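Long-range contact in SIS domain protein (Listeria monocytogenes str. 4b F2365, PDB 3FXA), which probably binds sugar phosphates through its SIS domain and may act as a sugar-phosphate isomerase: residues D94-I99 / S120-V125. Sequence-based numbering, arbitrary orientation.
Sequences DILILI and STLIGV
I123 and V125 interleave with the isoleucines of the neighbouring strand on one face of a parallel sheet, a worked example of how branched side chains pack across neighbouring strands. The CD1 methyl of I123 meets I95 CG2 at 3.7 Å, the two side chains crossing at a slant, whereas I97 lies alongside I123 and points the same way. The first torsion of I97 (chi1 -54°) swings CG2 to the carbonyl side, and from there this branch reaches forward along the strand to V125 CG2, again at 3.7 Å. Helix 157-177 packs over I97, I99 and V125, and helix 31-43 over I95, T121 and I123.

The reverse face is leucine. With CG anti to the backbone N (chi1 180°), L122 brings its CD1 to 3.7 Å from L98 CG, the two side chains nearly perpendicular; L96 runs beside L122 instead. G124, next to L98 in register, adds no side chain here, and helix 112-118 packs against this leucine layer.

Between the faces, the backbones bond in the alternating parallel pattern. L96 and L98 each donate to and accept from the partner strand: L96 N lies 2.7 Å from T121 O, and L98 O in turn accepts V125 N. At the polar end, D94 O takes T121 N and a water that also bridges to T121 OG1, so two donors grip one carbonyl. The D94 carboxylate turns away to K47 and the backbone N of Q91, while S120 OG bonds Q91 O.

Because 95-99 has 48-51 on its other side and 121-126 has 139-142, the pair sits inside the five-stranded parallel sheet. Joined by the helical crossover that includes helix 112-118, these strands form a beta-alpha-beta unit of the alpha/beta sandwich characteristic of SIS domains.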
loop_
_atom_site.group_PDB
_atom_site.type_symbol
_atom_site.label_atom_id
_atom_site.label_comp_id
_atom_site.label_asym_id
_atom_site.label_seq_id
_atom_site.Cartn_x
_atom_site.Cartn_y
_atom_site.Cartn_z
ATOM N N ASP A 94 13.891 -15.584 8.020
ATOM C CA ASP A 94 13.806 -14.218 7.524
ATOM C C ASP A 94 14.691 -13.235 8.281
ATOM O O ASP A 94 15.187 -13.512 9.378
ATOM C CB ASP A 94 12.357 -13.706 7.593
ATOM C CG ASP A 94 11.395 -14.466 6.680
ATOM O OD1 ASP A 94 11.825 -15.218 5.791
ATOM O OD2 ASP A 94 10.173 -14.261 6.877
ATOM N N ILE A 95 14.830 -12.058 7.681
ATOM C CA ILE A 95 15.550 -10.941 8.262
ATOM C C ILE A 95 14.544 -9.821 8.470
ATOM O O ILE A 95 13.948 -9.385 7.491
ATOM C CB ILE A 95 16.662 -10.431 7.330
ATOM C CG1 ILE A 95 17.673 -11.561 6.998
ATOM C CG2 ILE A 95 17.348 -9.234 7.985
ATOM C CD1 ILE A 95 18.790 -11.176 6.028
ATOM N N LEU A 96 14.311 -9.423 9.727
ATOM C CA LEU A 96 13.446 -8.287 10.043
ATOM C C LEU A 96 14.335 -7.050 10.161
ATOM O O LEU A 96 15.326 -7.075 10.903
ATOM C CB LEU A 96 12.647 -8.524 11.332
ATOM C CG LEU A 96 11.746 -7.395 11.846
ATOM C CD1 LEU A 96 10.610 -7.074 10.854
ATOM C CD2 LEU A 96 11.179 -7.722 13.230
ATOM N N ILE A 97 13.998 -6.016 9.404
ATOM C CA ILE A 97 14.688 -4.736 9.432
ATOM C C ILE A 97 13.707 -3.710 9.985
ATOM O O ILE A 97 12.640 -3.460 9.389
ATOM C CB ILE A 97 15.218 -4.292 8.048
ATOM C CG1 ILE A 97 16.103 -5.387 7.430
ATOM C CG2 ILE A 97 15.952 -2.934 8.175
ATOM C CD1 ILE A 97 16.799 -4.993 6.091
ATOM N N LEU A 98 14.046 -3.147 11.148
ATOM C CA LEU A 98 13.238 -2.098 11.768
ATOM C C LEU A 98 13.947 -0.762 11.560
ATOM O O LEU A 98 15.110 -0.617 11.933
ATOM C CB LEU A 98 13.025 -2.378 13.243
ATOM C CG LEU A 98 12.292 -3.694 13.562
ATOM C CD1 LEU A 98 12.119 -3.832 15.070
ATOM C CD2 LEU A 98 10.921 -3.822 12.866
ATOM N N ILE A 99 13.240 0.205 10.966
ATOM C CA ILE A 99 13.798 1.547 10.665
ATOM C C ILE A 99 13.113 2.565 11.565
ATOM O O ILE A 99 11.899 2.799 11.463
ATOM C CB ILE A 99 13.625 1.987 9.198
ATOM C CG1 ILE A 99 14.205 0.945 8.242
ATOM C CG2 ILE A 99 14.305 3.380 8.966
ATOM C CD1 ILE A 99 13.973 1.224 6.776
ATOM N N SER A 120 13.834 -15.041 13.962
ATOM C CA SER A 120 14.335 -14.301 12.802
ATOM C C SER A 120 15.547 -13.465 13.191
ATOM O O SER A 120 15.813 -13.238 14.392
ATOM C CB SER A 120 13.266 -13.338 12.241
ATOM O OG SER A 120 12.007 -13.972 11.988
ATOM N N THR A 121 16.258 -12.996 12.167
ATOM C CA THR A 121 17.385 -12.081 12.340
ATOM C C THR A 121 16.865 -10.646 12.401
ATOM O O THR A 121 16.145 -10.241 11.514
ATOM C CB THR A 121 18.418 -12.202 11.196
ATOM O OG1 THR A 121 19.000 -13.513 11.190
ATOM C CG2 THR A 121 19.547 -11.188 11.416
ATOM N N LEU A 122 17.208 -9.896 13.448
ATOM C CA LEU A 122 16.797 -8.492 13.590
ATOM C C LEU A 122 17.948 -7.526 13.228
ATOM O O LEU A 122 19.035 -7.609 13.808
ATOM C CB LEU A 122 16.314 -8.213 15.016
ATOM C CG LEU A 122 15.851 -6.786 15.335
ATOM C CD1 LEU A 122 14.788 -6.326 14.305
ATOM C CD2 LEU A 122 15.365 -6.657 16.758
ATOM N N ILE A 123 17.698 -6.627 12.270
ATOM C CA ILE A 123 18.639 -5.546 11.909
ATOM C C ILE A 123 17.934 -4.284 12.396
ATOM O O ILE A 123 16.803 -4.042 12.003
ATOM C CB ILE A 123 18.929 -5.470 10.397
ATOM C CG1 ILE A 123 19.620 -6.748 9.916
ATOM C CG2 ILE A 123 19.830 -4.258 10.072
ATOM C CD1 ILE A 123 20.040 -6.767 8.472
ATOM N N GLY A 124 18.559 -3.531 13.306
ATOM C CA GLY A 124 17.964 -2.309 13.837
ATOM C C GLY A 124 18.633 -1.095 13.222
ATOM O O GLY A 124 19.819 -0.857 13.487
ATOM N N VAL A 125 17.876 -0.332 12.438
ATOM C CA VAL A 125 18.390 0.845 11.715
ATOM C C VAL A 125 17.970 2.108 12.472
ATOM O O VAL A 125 16.828 2.560 12.368
ATOM C CB VAL A 125 17.898 0.873 10.258
ATOM C CG1 VAL A 125 18.479 2.078 9.541
ATOM C CG2 VAL A 125 18.251 -0.434 9.538
HETATM O O HOH W 1 17.480 -15.231 9.578
#